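Local coordinates for putative methyl-accepting chemotaxis signal transduction protein (PDB 4XMR) that binds isoleucine in its sensory domain, probably serving as a chemoreceptor that passes amino-acid recognition across the membrane to the chemotaxis machinery, at residues V90-K95 with E103-L108; L79-G84 with G155-D160; K45-L50 with P67-Y72; I141-A146 with V159-E164. All coordinates share one frame; numbering follows the deposited sequence.

How the contacts relate
Contacts 1, 2 and 4 are strand pairings within one antiparallel six-stranded PAS-type sheet, and contact 3 joins two helices beside it. The pairing of strands 80-84 and 90-94 lies between contacts 1 and 2, which touch, with centres 9 Å apart. Contacts 2 and 4, whose centres lie 8 Å apart, share V159 and D160 on strand 152-162, and D160 binds the amino group of the isoleucine ligand. Y82 of contact 2 and V90 and L108 of contact 1 also belong to that pocket. Contact 3 packs on the other face of the sheet, I47 CD1 lying 4.0 Å from L157 CD1, with its centre 11 Å from that of contact 2; the side chain of L69 is about 10 Å from the ligand.

Contact 1. Residues V90-K95 with E103-L108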
loop_
_atom_site.group_PDB
_atom_site.type_symbol
_atom_site.label_atom_id
_atom_site.label_comp_id
_atom_site.label_asym_id
_atom_site.label_seq_id
_atom_site.Cartn_x
_atom_site.Cartn_y
_atom_site.Cartn_z
ATOM N N VAL B 90 -14.251 20.073 18.264
ATOM C CA VAL B 90 -13.347 19.143 17.608
ATOM C C VAL B 90 -12.031 19.835 17.286
ATOM O O VAL B 90 -12.020 20.946 16.762
ATOM C CB VAL B 90 -13.988 18.512 16.354
ATOM C CG1 VAL B 90 -14.402 19.578 15.364
ATOM C CG2 VAL B 90 -13.036 17.536 15.700
ATOM N N LEU B 91 -10.924 19.191 17.643
ATOM C CA LEU B 91 -9.614 19.690 17.301
ATOM C C LEU B 91 -9.272 19.115 15.929
ATOM O O LEU B 91 -9.084 17.907 15.790
ATOM C CB LEU B 91 -8.597 19.262 18.346
ATOM C CG LEU B 91 -7.176 19.781 18.118
ATOM C CD1 LEU B 91 -7.125 21.307 18.215
ATOM C CD2 LEU B 91 -6.216 19.155 19.108
ATOM N N LEU B 92 -9.194 19.989 14.927
ATOM C CA LEU B 92 -9.131 19.578 13.524
ATOM C C LEU B 92 -7.825 19.963 12.843
ATOM O O LEU B 92 -7.479 21.143 12.786
ATOM C CB LEU B 92 -10.310 20.186 12.757
ATOM C CG LEU B 92 -10.353 19.964 11.242
ATOM C CD1 LEU B 92 -10.396 18.471 10.886
ATOM C CD2 LEU B 92 -11.546 20.690 10.648
ATOM N N SER B 93 -7.106 18.954 12.350
ATOM C CA SER B 93 -5.932 19.159 11.513
ATOM C C SER B 93 -6.299 18.878 10.051
ATOM O O SER B 93 -6.745 17.764 9.722
ATOM C CB SER B 93 -4.784 18.260 11.960
ATOM O OG SER B 93 -3.630 18.477 11.173
ATOM N N GLN B 94 -6.138 19.888 9.195
ATOM C CA GLN B 94 -6.365 19.750 7.758
ATOM C C GLN B 94 -5.497 20.759 6.984
ATOM O O GLN B 94 -4.978 21.704 7.580
ATOM C CB GLN B 94 -7.847 19.918 7.417
ATOM C CG GLN B 94 -8.421 21.272 7.793
ATOM C CD GLN B 94 -9.850 21.510 7.294
ATOM O OE1 GLN B 94 -10.287 22.650 7.206
ATOM N NE2 GLN B 94 -10.574 20.446 6.980
ATOM N N LYS B 95 -5.350 20.557 5.669
ATOM C CA LYS B 95 -4.678 21.517 4.773
ATOM C C LYS B 95 -5.226 22.931 4.944
ATOM O O LYS B 95 -6.430 23.153 4.795
ATOM C CB LYS B 95 -4.824 21.087 3.299
ATOM C CG LYS B 95 -4.316 22.110 2.252
ATOM C CD LYS B 95 -4.700 21.715 0.810
ATOM C CE LYS B 95 -4.096 22.666 -0.229
ATOM N NZ LYS B 95 -4.477 22.325 -1.635
ATOM N N GLU B 103 -6.956 23.791 15.219
ATOM C CA GLU B 103 -7.781 24.603 16.095
ATOM C C GLU B 103 -9.071 23.869 16.423
ATOM O O GLU B 103 -9.429 22.880 15.760
ATOM C CB GLU B 103 -8.103 25.948 15.439
ATOM C CG GLU B 103 -6.895 26.844 15.231
ATOM C CD GLU B 103 -7.251 28.138 14.530
ATOM O OE1 GLU B 103 -8.367 28.223 13.977
ATOM O OE2 GLU B 103 -6.418 29.070 14.536
ATOM N N LEU B 104 -9.747 24.354 17.459
ATOM C CA LEU B 104 -11.038 23.821 17.868
ATOM C C LEU B 104 -12.144 24.419 17.018
ATOM O O LEU B 104 -12.236 25.636 16.868
ATOM C CB LEU B 104 -11.314 24.099 19.349
ATOM C CG LEU B 104 -10.529 23.317 20.396
ATOM C CD1 LEU B 104 -10.945 23.742 21.794
ATOM C CD2 LEU B 104 -10.725 21.820 20.226
ATOM N N ARG B 105 -12.974 23.553 16.453
ATOM C CA ARG B 105 -14.172 23.974 15.744
ATOM C C ARG B 105 -15.354 23.616 16.633
ATOM O O ARG B 105 -15.386 22.528 17.203
ATOM C CB ARG B 105 -14.303 23.230 14.412
ATOM C CG ARG B 105 -13.123 23.368 13.447
ATOM C CD ARG B 105 -13.216 24.639 12.620
ATOM N NE ARG B 105 -14.589 24.936 12.216
ATOM C CZ ARG B 105 -15.132 24.583 11.054
ATOM N NH1 ARG B 105 -14.419 23.912 10.155
ATOM N NH2 ARG B 105 -16.390 24.908 10.789
ATOM N N ASP B 106 -16.331 24.508 16.761
ATOM C CA ASP B 106 -17.459 24.214 17.640
ATOM C C ASP B 106 -18.787 24.001 16.910
ATOM O O ASP B 106 -19.821 23.817 17.549
ATOM C CB ASP B 106 -17.606 25.276 18.743
ATOM C CG ASP B 106 -17.748 26.682 18.195
ATOM O OD1 ASP B 106 -18.176 26.837 17.033
ATOM O OD2 ASP B 106 -17.438 27.639 18.934
ATOM N N ASP B 107 -18.752 24.005 15.580
ATOM C CA ASP B 107 -19.984 23.982 14.790
ATOM C C ASP B 107 -20.100 22.809 13.814
ATOM O O ASP B 107 -20.744 22.932 12.771
ATOM C CB ASP B 107 -20.136 25.302 14.027
ATOM C CG ASP B 107 -18.982 25.563 13.072
ATOM O OD1 ASP B 107 -17.961 24.847 13.151
ATOM O OD2 ASP B 107 -19.094 26.496 12.248
ATOM N N LEU B 108 -19.508 21.669 14.152
ATOM C CA LEU B 108 -19.505 20.537 13.227
ATOM C C LEU B 108 -20.465 19.401 13.594
ATOM O O LEU B 108 -20.456 18.353 12.946
ATOM C CB LEU B 108 -18.080 20.011 13.026
ATOM C CG LEU B 108 -17.179 21.000 12.286
ATOM C CD1 LEU B 108 -15.756 20.478 12.141
ATOM C CD2 LEU B 108 -17.771 21.326 10.920
HETATM O O HOH W 1 -8.127 23.689 12.740
HETATM O O HOH W 2 -11.586 23.884 9.663
#
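V90 carries this strand pairing into the isoleucine pocket. In the conformer described here, one of two, CG1 leaves CB between the backbone N and the carbonyl carbon (chi1 58°) and meets R105 CB at 3.8 Å and L108 CD1 at 3.6 Å. The other branch of this conformer, CG2, lies anti to the backbone N and packs on strand 80-84. A beta-branched residue suits the place, because it fills two directions without a long chain. V90 and R105 form an antiparallel hydrogen-bonded pair: V90 N reaches R105 O at 2.9 Å, and R105 N returns to V90 O. One step on, L91 and L104 form a non-hydrogen-bonded pair on the face toward helix 58-76, with L91 CB 3.8 Å from L104 CD2. L92 N then bonds E103 O at 3.0 Å, while a water bridges L92 O and E103 N. R105 bends at chi2 and chi3, bringing one guanidinium face to L108 CD1, 4.2 Å above the plane and offset from its centre; NH2 makes a salt bridge to D107 OD1 at 2.8 Å, and NH1 reaches Q94 OE1 through a second water. The chemistry therefore divides: apolar groups line the pocket side, and D107 probably balances the arginine's charge.

Contact 2. Residues L79-G84 with G155-D160. With ILE (isoleucine), chain E.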
loop_
_atom_site.group_PDB
_atom_site.type_symbol
_atom_site.label_atom_id
_atom_site.label_comp_id
_atom_site.label_asym_id
_atom_site.label_seq_id
_atom_site.Cartn_x
_atom_site.Cartn_y
_atom_site.Cartn_z
ATOM N N LEU B 79 -6.665 13.482 4.698
ATOM C CA LEU B 79 -7.385 14.717 4.410
ATOM C C LEU B 79 -7.657 15.511 5.690
ATOM O O LEU B 79 -7.404 16.709 5.748
ATOM C CB LEU B 79 -8.692 14.417 3.680
ATOM C CG LEU B 79 -9.374 15.664 3.129
ATOM C CD1 LEU B 79 -8.547 16.216 1.965
ATOM C CD2 LEU B 79 -10.802 15.343 2.706
ATOM N N ASN B 80 -8.194 14.839 6.705
ATOM C CA ASN B 80 -8.487 15.439 7.997
ATOM C C ASN B 80 -8.059 14.446 9.064
ATOM O O ASN B 80 -8.263 13.234 8.911
ATOM C CB ASN B 80 -9.997 15.646 8.192
ATOM C CG ASN B 80 -10.609 16.634 7.223
ATOM O OD1 ASN B 80 -10.150 17.768 7.075
ATOM N ND2 ASN B 80 -11.700 16.224 6.606
ATOM N N VAL B 81 -7.478 14.948 10.145
ATOM C CA VAL B 81 -7.186 14.140 11.323
ATOM C C VAL B 81 -7.655 14.960 12.513
ATOM O O VAL B 81 -7.310 16.137 12.606
ATOM C CB VAL B 81 -5.686 13.799 11.428
ATOM C CG1 VAL B 81 -5.400 13.029 12.701
ATOM C CG2 VAL B 81 -5.229 13.007 10.218
ATOM N N TYR B 82 -8.443 14.373 13.413
ATOM C CA TYR B 82 -9.131 15.175 14.409
ATOM C C TYR B 82 -9.463 14.421 15.678
ATOM O O TYR B 82 -9.541 13.185 15.689
ATOM C CB TYR B 82 -10.410 15.792 13.823
ATOM C CG TYR B 82 -11.272 14.837 13.040
ATOM C CD1 TYR B 82 -11.039 14.633 11.685
ATOM C CD2 TYR B 82 -12.330 14.153 13.639
ATOM C CE1 TYR B 82 -11.827 13.767 10.944
ATOM C CE2 TYR B 82 -13.129 13.288 12.908
ATOM C CZ TYR B 82 -12.872 13.102 11.562
ATOM O OH TYR B 82 -13.683 12.247 10.848
ATOM N N LEU B 83 -9.675 15.183 16.746
ATOM C CA LEU B 83 -10.165 14.648 18.008
ATOM C C LEU B 83 -11.468 15.342 18.370
ATOM O O LEU B 83 -11.488 16.551 18.615
ATOM C CB LEU B 83 -9.126 14.836 19.118
ATOM C CG LEU B 83 -9.490 14.259 20.493
ATOM C CD1 LEU B 83 -9.654 12.741 20.441
ATOM C CD2 LEU B 83 -8.464 14.678 21.553
ATOM N N GLY B 84 -12.562 14.581 18.360
ATOM C CA GLY B 84 -13.856 15.101 18.776
ATOM C C GLY B 84 -14.066 14.964 20.271
ATOM O O GLY B 84 -13.872 13.898 20.822
ATOM N N GLY B 155 -12.128 11.474 24.118
ATOM C CA GLY B 155 -12.817 11.918 22.933
ATOM C C GLY B 155 -12.726 10.842 21.891
ATOM O O GLY B 155 -12.295 9.726 22.182
ATOM N N VAL B 156 -13.151 11.174 20.683
ATOM C CA VAL B 156 -13.106 10.231 19.580
ATOM C C VAL B 156 -12.160 10.750 18.501
ATOM O O VAL B 156 -12.339 11.846 17.966
ATOM C CB VAL B 156 -14.501 9.969 18.988
ATOM C CG1 VAL B 156 -14.385 9.066 17.771
ATOM C CG2 VAL B 156 -15.417 9.341 20.056
ATOM N N LEU B 157 -11.136 9.957 18.213
ATOM C CA LEU B 157 -10.199 10.236 17.133
ATOM C C LEU B 157 -10.829 9.872 15.800
ATOM O O LEU B 157 -11.449 8.803 15.678
ATOM C CB LEU B 157 -8.953 9.393 17.334
ATOM C CG LEU B 157 -7.924 9.412 16.209
ATOM C CD1 LEU B 157 -7.256 10.783 16.114
ATOM C CD2 LEU B 157 -6.891 8.315 16.432
ATOM N N GLY B 158 -10.665 10.732 14.798
ATOM C CA GLY B 158 -11.088 10.423 13.449
ATOM C C GLY B 158 -9.993 10.717 12.441
ATOM O O GLY B 158 -9.235 11.695 12.578
ATOM N N VAL B 159 -9.905 9.847 11.440
ATOM C CA VAL B 159 -8.976 9.994 10.326
ATOM C C VAL B 159 -9.766 9.863 9.028
ATOM O O VAL B 159 -10.412 8.829 8.806
ATOM C CB VAL B 159 -7.868 8.918 10.385
ATOM C CG1 VAL B 159 -6.985 8.983 9.142
ATOM C CG2 VAL B 159 -7.042 9.063 11.667
ATOM N N ASP B 160 -9.736 10.900 8.191
ATOM C CA ASP B 160 -10.459 10.877 6.925
ATOM C C ASP B 160 -9.485 10.656 5.782
ATOM O O ASP B 160 -8.537 11.440 5.594
ATOM C CB ASP B 160 -11.190 12.198 6.643
ATOM C CG ASP B 160 -12.286 12.522 7.643
ATOM O OD1 ASP B 160 -12.700 11.649 8.429
ATOM O OD2 ASP B 160 -12.740 13.685 7.620
HETATM N N ILE E . -15.368 14.167 8.057
HETATM C CA ILE E . -15.899 14.493 9.371
HETATM C C ILE E . -17.377 14.825 9.214
HETATM O O ILE E . -18.154 14.712 10.155
HETATM C CB ILE E . -15.114 15.658 10.032
HETATM C CG1 ILE E . -15.461 15.747 11.521
HETATM C CG2 ILE E . -15.367 16.978 9.317
HETATM C CD1 ILE E . -14.551 16.670 12.313
HETATM O OXT ILE E . -17.819 15.178 8.118
#
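G155 begins the pairing with its CA 3.1 Å from G84 O, an approach that a side chain directed toward strand 80-84 would obstruct. V156 follows in a hydrogen-bonded pair with G84, while its side chain packs on helix 114-120. L157, on the face toward helices 9-48 and 58-76, sets CD1 3.3 Å from Y82 O. G158 lies under the Y82 ring: its CA is 3.9 Å from the centroid, a CH-pi contact, and the opposite ring face carries CD1 of the isoleucine ligand. Glycine fits because a CB here would run into the ring. The phenol owes its place over the strand to Y82 CG lying between the backbone N and the carbonyl carbon (chi1 46°). V159 turns back to the helix-facing side, near V81. D160 ends the walk: OD1 accepts Y82 OH at 2.7 Å on its syn side, while OD2 receives N80 ND2 at 2.9 Å through its anti lone pair and the ligand N at 2.7 Å. Ring and carboxylate planes stand 69° apart. N80 OD1 is held by Q94. With L79 and N80 both facing D160, the strand forms a classic beta bulge at the amino-group end of a Cache (PAS-like) ligand pocket.

Contact 3. Residues K45-L50 with P67-Y72; sequences KDIANL and PILKYY
I68 is the centre of the tightly packed part, where the end of helix 9-48 meets helix 58-76. Its CD1 lies 3.9 Å from L50 CD1, the two side chains reaching toward each other tip to tip, and at the same 3.9 Å from D46 O. With CG1 anti to the carbonyl carbon (chi1 -51°), the longer branch of I68 extends across the gap, whereas CG2 faces D46 CB at 4.2 Å. On the side toward the sheet, I47 CD1 meets L69 CD2 at 4.0 Å, and L69 goes on to touch L91 and S93 of strand 90-94. Branched aliphatic residues suit this junction because they fill the gap between helices without polar groups to satisfy.

The two helices belong to the helical layer of the tandem-PAS sensory module: helix 9-48 is the long N-terminal helix, and helix 58-76 leads into strand 80-84 and lies over the membrane-distal sheet.

Away from this apolar side, the contact turns polar. Y72 OH donates to D46 OD2 at 2.7 Å, meeting it on the anti side and 27° out of the carboxylate plane; the carboxylate is turned 76° from the ring and its oxygen lies at the ring edge. The same OD2 accepts H74 ND1 of the second subunit, so two donors grip one oxygen, and the buried acid is probably kept ionised. Y71 of the second subunit packs on D46 and I68. On the solvent side K45 is exposed, and the end of its side chain leads away from segment 67-72.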
loop_
_atom_site.group_PDB
_atom_site.type_symbol
_atom_site.label_atom_id
_atom_site.label_comp_id
_atom_site.label_asym_id
_atom_site.label_seq_id
_atom_site.Cartn_x
_atom_site.Cartn_y
_atom_site.Cartn_z
ATOM N N LYS B 45 -2.542 5.531 20.295
ATOM C CA LYS B 45 -1.564 5.185 21.322
ATOM C C LYS B 45 -0.694 6.394 21.673
ATOM O O LYS B 45 -0.411 6.636 22.851
ATOM C CB LYS B 45 -0.709 3.995 20.879
ATOM C CG LYS B 45 0.249 3.453 21.930
ATOM C CD LYS B 45 1.004 2.232 21.397
ATOM C CE LYS B 45 2.028 1.726 22.401
ATOM N NZ LYS B 45 2.701 0.487 21.917
ATOM N N ASP B 46 -0.287 7.169 20.670
ATOM C CA ASP B 46 0.510 8.352 20.960
ATOM C C ASP B 46 -0.299 9.421 21.701
ATOM O O ASP B 46 0.227 10.091 22.579
ATOM C CB ASP B 46 1.131 8.904 19.673
ATOM C CG ASP B 46 2.522 8.352 19.419
ATOM O OD1 ASP B 46 3.247 8.057 20.400
ATOM O OD2 ASP B 46 2.907 8.235 18.237
ATOM N N ILE B 47 -1.573 9.574 21.375
ATOM C CA ILE B 47 -2.393 10.532 22.108
ATOM C C ILE B 47 -2.575 10.094 23.566
ATOM O O ILE B 47 -2.392 10.889 24.498
ATOM C CB ILE B 47 -3.760 10.761 21.426
ATOM C CG1 ILE B 47 -3.548 11.402 20.055
ATOM C CG2 ILE B 47 -4.653 11.638 22.312
ATOM C CD1 ILE B 47 -4.789 11.415 19.177
ATOM N N ALA B 48 -2.910 8.823 23.749
ATOM C CA ALA B 48 -3.140 8.292 25.082
ATOM C C ALA B 48 -1.861 8.219 25.924
ATOM O O ALA B 48 -1.929 8.086 27.143
ATOM C CB ALA B 48 -3.813 6.932 24.989
ATOM N N ASN B 49 -0.706 8.318 25.272
ATOM C CA ASN B 49 0.579 8.334 25.972
ATOM C C ASN B 49 0.891 9.693 26.609
ATOM O O ASN B 49 1.808 9.808 27.417
ATOM C CB ASN B 49 1.702 7.944 25.011
ATOM C CG ASN B 49 3.035 7.790 25.698
ATOM O OD1 ASN B 49 3.147 7.086 26.696
ATOM N ND2 ASN B 49 4.053 8.458 25.172
ATOM N N LEU B 50 0.142 10.720 26.229
ATOM C CA LEU B 50 0.255 12.021 26.881
ATOM C C LEU B 50 -0.210 11.886 28.329
ATOM O O LEU B 50 -1.085 11.071 28.623
ATOM C CB LEU B 50 -0.601 13.059 26.166
ATOM C CG LEU B 50 -0.099 13.508 24.786
ATOM C CD1 LEU B 50 -1.183 14.328 24.087
ATOM C CD2 LEU B 50 1.204 14.308 24.898
ATOM N N PRO B 67 -0.184 19.064 17.715
ATOM C CA PRO B 67 1.005 18.705 16.933
ATOM C C PRO B 67 0.995 17.239 16.503
ATOM O O PRO B 67 1.434 16.929 15.401
ATOM C CB PRO B 67 2.160 19.002 17.899
ATOM C CG PRO B 67 1.632 20.089 18.779
ATOM C CD PRO B 67 0.175 19.730 18.981
ATOM N N ILE B 68 0.497 16.352 17.353
ATOM C CA ILE B 68 0.477 14.936 17.001
ATOM C C ILE B 68 -0.456 14.694 15.808
ATOM O O ILE B 68 -0.101 13.972 14.867
ATOM C CB ILE B 68 0.038 14.053 18.199
ATOM C CG1 ILE B 68 0.860 14.385 19.440
ATOM C CG2 ILE B 68 0.203 12.593 17.842
ATOM C CD1 ILE B 68 0.542 13.503 20.662
ATOM N N LEU B 69 -1.633 15.320 15.830
ATOM C CA LEU B 69 -2.568 15.182 14.719
ATOM C C LEU B 69 -1.933 15.666 13.427
ATOM O O LEU B 69 -2.073 15.032 12.382
ATOM C CB LEU B 69 -3.851 15.979 14.968
ATOM C CG LEU B 69 -4.647 15.676 16.234
ATOM C CD1 LEU B 69 -5.873 16.597 16.308
ATOM C CD2 LEU B 69 -5.063 14.212 16.292
ATOM N N LYS B 70 -1.246 16.804 13.496
ATOM C CA LYS B 70 -0.629 17.373 12.307
ATOM C C LYS B 70 0.479 16.486 11.739
ATOM O O LYS B 70 0.537 16.246 10.530
ATOM C CB LYS B 70 -0.071 18.768 12.601
ATOM C CG LYS B 70 0.562 19.439 11.379
ATOM C CD LYS B 70 1.132 20.818 11.699
ATOM C CE LYS B 70 2.484 20.722 12.386
ATOM N NZ LYS B 70 3.243 22.012 12.314
ATOM N N TYR B 71 1.378 16.019 12.598
ATOM C CA TYR B 71 2.494 15.213 12.109
ATOM C C TYR B 71 1.962 13.904 11.531
ATOM O O TYR B 71 2.399 13.466 10.470
ATOM C CB TYR B 71 3.536 14.958 13.207
ATOM C CG TYR B 71 4.262 16.205 13.652
ATOM C CD1 TYR B 71 4.761 17.108 12.723
ATOM C CD2 TYR B 71 4.419 16.497 15.004
ATOM C CE1 TYR B 71 5.434 18.272 13.134
ATOM C CE2 TYR B 71 5.083 17.643 15.417
ATOM C CZ TYR B 71 5.584 18.532 14.492
ATOM O OH TYR B 71 6.242 19.670 14.944
ATOM N N TYR B 72 0.990 13.296 12.201
ATOM C CA TYR B 72 0.402 12.083 11.647
ATOM C C TYR B 72 -0.299 12.351 10.310
ATOM O O TYR B 72 -0.145 11.591 9.350
ATOM C CB TYR B 72 -0.564 11.445 12.647
ATOM C CG TYR B 72 0.062 10.396 13.538
ATOM C CD1 TYR B 72 0.864 10.751 14.628
ATOM C CD2 TYR B 72 -0.173 9.048 13.305
ATOM C CE1 TYR B 72 1.426 9.782 15.456
ATOM C CE2 TYR B 72 0.379 8.077 14.129
ATOM C CZ TYR B 72 1.168 8.444 15.199
ATOM O OH TYR B 72 1.686 7.444 15.994
#

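Contact 4. Residues I141-A146 with V159-E164; sequences ITYSKA and VDIPSE. With ILE (isoleucine), chain E.
T142 and D160 meet first: the threonine OG1 donates to D160 OD1 at 2.7 Å, arriving from above the carboxylate plane, 50° out of it. The side chains lie alongside each other and point the same way, and T142 CG2 rests 3.5 Å from D160 OD1. Threonine suits the place because one carbon presents both a hydroxyl and a methyl. Its OG1 sits anti to the carbonyl carbon (chi1 -63°), and it is also bonded to Y131 OH, itself a ligand-binding group. T142 is thus a second-shell residue, helping to fix the carboxylate that holds the amino group of the isoleucine.

The backbone behind this pair is a beta hairpin, strands 139-149 and 152-162, which are neighbours in the antiparallel sheet of the PAS-like Cache domain. T142 and D160 form a non-hydrogen-bonded pair, flanked by the hydrogen-bonded pairs I141 with I161 and Y143 with V159. I161 N to I141 O, at 2.9 Å, is nearly straight at 174°, and Y143 N reaches V159 O at the same distance.

On the face away from the ligand, Y143 CE1 lies 3.8 Å from I161 CG1, and V159 O is at the edge of the ring near its plane. Both Y143 and I161 also touch F32 of helix 9-48, while Y143 OH bonds N36 on that helix, so an aromatic residue with a polar end suits a site between sheet and helix. Farther along, I141 CD1 reaches S163 CB at 4.3 Å, just beyond the end of strand 152-162.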
loop_
_atom_site.group_PDB
_atom_site.type_symbol
_atom_site.label_atom_id
_atom_site.label_comp_id
_atom_site.label_asym_id
_atom_site.label_seq_id
_atom_site.Cartn_x
_atom_site.Cartn_y
_atom_site.Cartn_z
ATOM N N ILE B 141 -13.586 8.114 3.518
ATOM C CA ILE B 141 -13.821 7.026 4.442
ATOM C C ILE B 141 -13.165 7.442 5.745
ATOM O O ILE B 141 -12.002 7.894 5.757
ATOM C CB ILE B 141 -13.168 5.734 3.945
ATOM C CG1 ILE B 141 -13.862 5.265 2.658
ATOM C CG2 ILE B 141 -13.209 4.654 5.031
ATOM C CD1 ILE B 141 -13.029 4.292 1.838
ATOM N N THR B 142 -13.915 7.326 6.838
ATOM C CA THR B 142 -13.430 7.722 8.155
ATOM C C THR B 142 -13.125 6.507 9.019
ATOM O O THR B 142 -13.926 5.561 9.091
ATOM C CB THR B 142 -14.456 8.620 8.873
ATOM O OG1 THR B 142 -14.619 9.829 8.129
ATOM C CG2 THR B 142 -13.996 8.969 10.284
ATOM N N TYR B 143 -11.950 6.536 9.647
ATOM C CA TYR B 143 -11.548 5.541 10.619
ATOM C C TYR B 143 -11.616 6.243 11.953
ATOM O O TYR B 143 -10.972 7.278 12.133
ATOM C CB TYR B 143 -10.122 5.069 10.323
ATOM C CG TYR B 143 -10.010 4.500 8.929
ATOM C CD1 TYR B 143 -9.837 5.333 7.831
ATOM C CD2 TYR B 143 -10.126 3.137 8.703
ATOM C CE1 TYR B 143 -9.770 4.828 6.550
ATOM C CE2 TYR B 143 -10.064 2.619 7.407
ATOM C CZ TYR B 143 -9.885 3.476 6.340
ATOM O OH TYR B 143 -9.797 3.012 5.052
ATOM N N SER B 144 -12.399 5.728 12.894
ATOM C CA SER B 144 -12.513 6.388 14.183
ATOM C C SER B 144 -12.273 5.440 15.347
ATOM O O SER B 144 -12.439 4.219 15.227
ATOM C CB SER B 144 -13.852 7.110 14.336
ATOM O OG SER B 144 -14.935 6.197 14.260
ATOM N N LYS B 145 -11.870 6.013 16.474
ATOM C CA LYS B 145 -11.549 5.225 17.644
ATOM C C LYS B 145 -11.710 6.075 18.881
ATOM O O LYS B 145 -11.190 7.188 18.948
ATOM C CB LYS B 145 -10.118 4.693 17.563
ATOM C CG LYS B 145 -9.766 3.757 18.707
ATOM C CD LYS B 145 -8.902 2.606 18.240
ATOM C CE LYS B 145 -9.250 1.315 18.973
ATOM N NZ LYS B 145 -9.237 1.464 20.459
ATOM N N ALA B 146 -12.428 5.553 19.868
ATOM C CA ALA B 146 -12.575 6.252 21.128
ATOM C C ALA B 146 -11.244 6.208 21.850
ATOM O O ALA B 146 -10.601 5.154 21.925
ATOM C CB ALA B 146 -13.665 5.610 21.972
ATOM N N VAL B 159 -9.905 9.847 11.440
ATOM C CA VAL B 159 -8.976 9.994 10.326
ATOM C C VAL B 159 -9.766 9.863 9.028
ATOM O O VAL B 159 -10.412 8.829 8.806
ATOM C CB VAL B 159 -7.868 8.918 10.385
ATOM C CG1 VAL B 159 -6.985 8.983 9.142
ATOM C CG2 VAL B 159 -7.042 9.063 11.667
ATOM N N ASP B 160 -9.736 10.900 8.191
ATOM C CA ASP B 160 -10.459 10.877 6.925
ATOM C C ASP B 160 -9.485 10.656 5.782
ATOM O O ASP B 160 -8.537 11.440 5.594
ATOM C CB ASP B 160 -11.190 12.198 6.643
ATOM C CG ASP B 160 -12.286 12.522 7.643
ATOM O OD1 ASP B 160 -12.700 11.649 8.429
ATOM O OD2 ASP B 160 -12.740 13.685 7.620
ATOM N N ILE B 161 -9.719 9.592 5.023
ATOM C CA ILE B 161 -8.949 9.307 3.819
ATOM C C ILE B 161 -9.901 9.442 2.619
ATOM O O ILE B 161 -10.975 8.857 2.627
ATOM C CB ILE B 161 -8.350 7.872 3.866
ATOM C CG1 ILE B 161 -7.579 7.617 5.181
ATOM C CG2 ILE B 161 -7.512 7.597 2.614
ATOM C CD1 ILE B 161 -6.388 8.531 5.410
ATOM N N PRO B 162 -9.528 10.227 1.596
ATOM C CA PRO B 162 -10.435 10.351 0.447
ATOM C C PRO B 162 -10.717 8.989 -0.178
ATOM O O PRO B 162 -9.791 8.200 -0.388
ATOM C CB PRO B 162 -9.644 11.218 -0.540
ATOM C CG PRO B 162 -8.712 12.008 0.332
ATOM C CD PRO B 162 -8.313 11.039 1.425
ATOM N N SER B 163 -11.987 8.702 -0.441
ATOM C CA SER B 163 -12.333 7.451 -1.094
ATOM C C SER B 163 -11.701 7.370 -2.487
ATOM O O SER B 163 -11.456 6.276 -3.001
ATOM C CB SER B 163 -13.849 7.233 -1.129
ATOM O OG SER B 163 -14.527 8.360 -1.633
ATOM N N GLU B 164 -11.401 8.526 -3.072
ATOM C CA GLU B 164 -10.692 8.585 -4.342
ATOM C C GLU B 164 -9.327 7.886 -4.281
ATOM O O GLU B 164 -8.853 7.371 -5.291
ATOM C CB GLU B 164 -10.551 10.039 -4.805
ATOM C CG GLU B 164 -10.048 10.188 -6.229
ATOM C CD GLU B 164 -10.017 11.630 -6.695
ATOM O OE1 GLU B 164 -10.364 12.529 -5.901
ATOM O OE2 GLU B 164 -9.647 11.858 -7.861
HETATM N N ILE E . -15.368 14.167 8.057
HETATM C CA ILE E . -15.899 14.493 9.371
HETATM C C ILE E . -17.377 14.825 9.214
HETATM O O ILE E . -18.154 14.712 10.155
HETATM C CB ILE E . -15.114 15.658 10.032
HETATM C CG1 ILE E . -15.461 15.747 11.521
HETATM C CG2 ILE E . -15.367 16.978 9.317
HETATM C CD1 ILE E . -14.551 16.670 12.313
HETATM O OXT ILE E . -17.819 15.178 8.118
#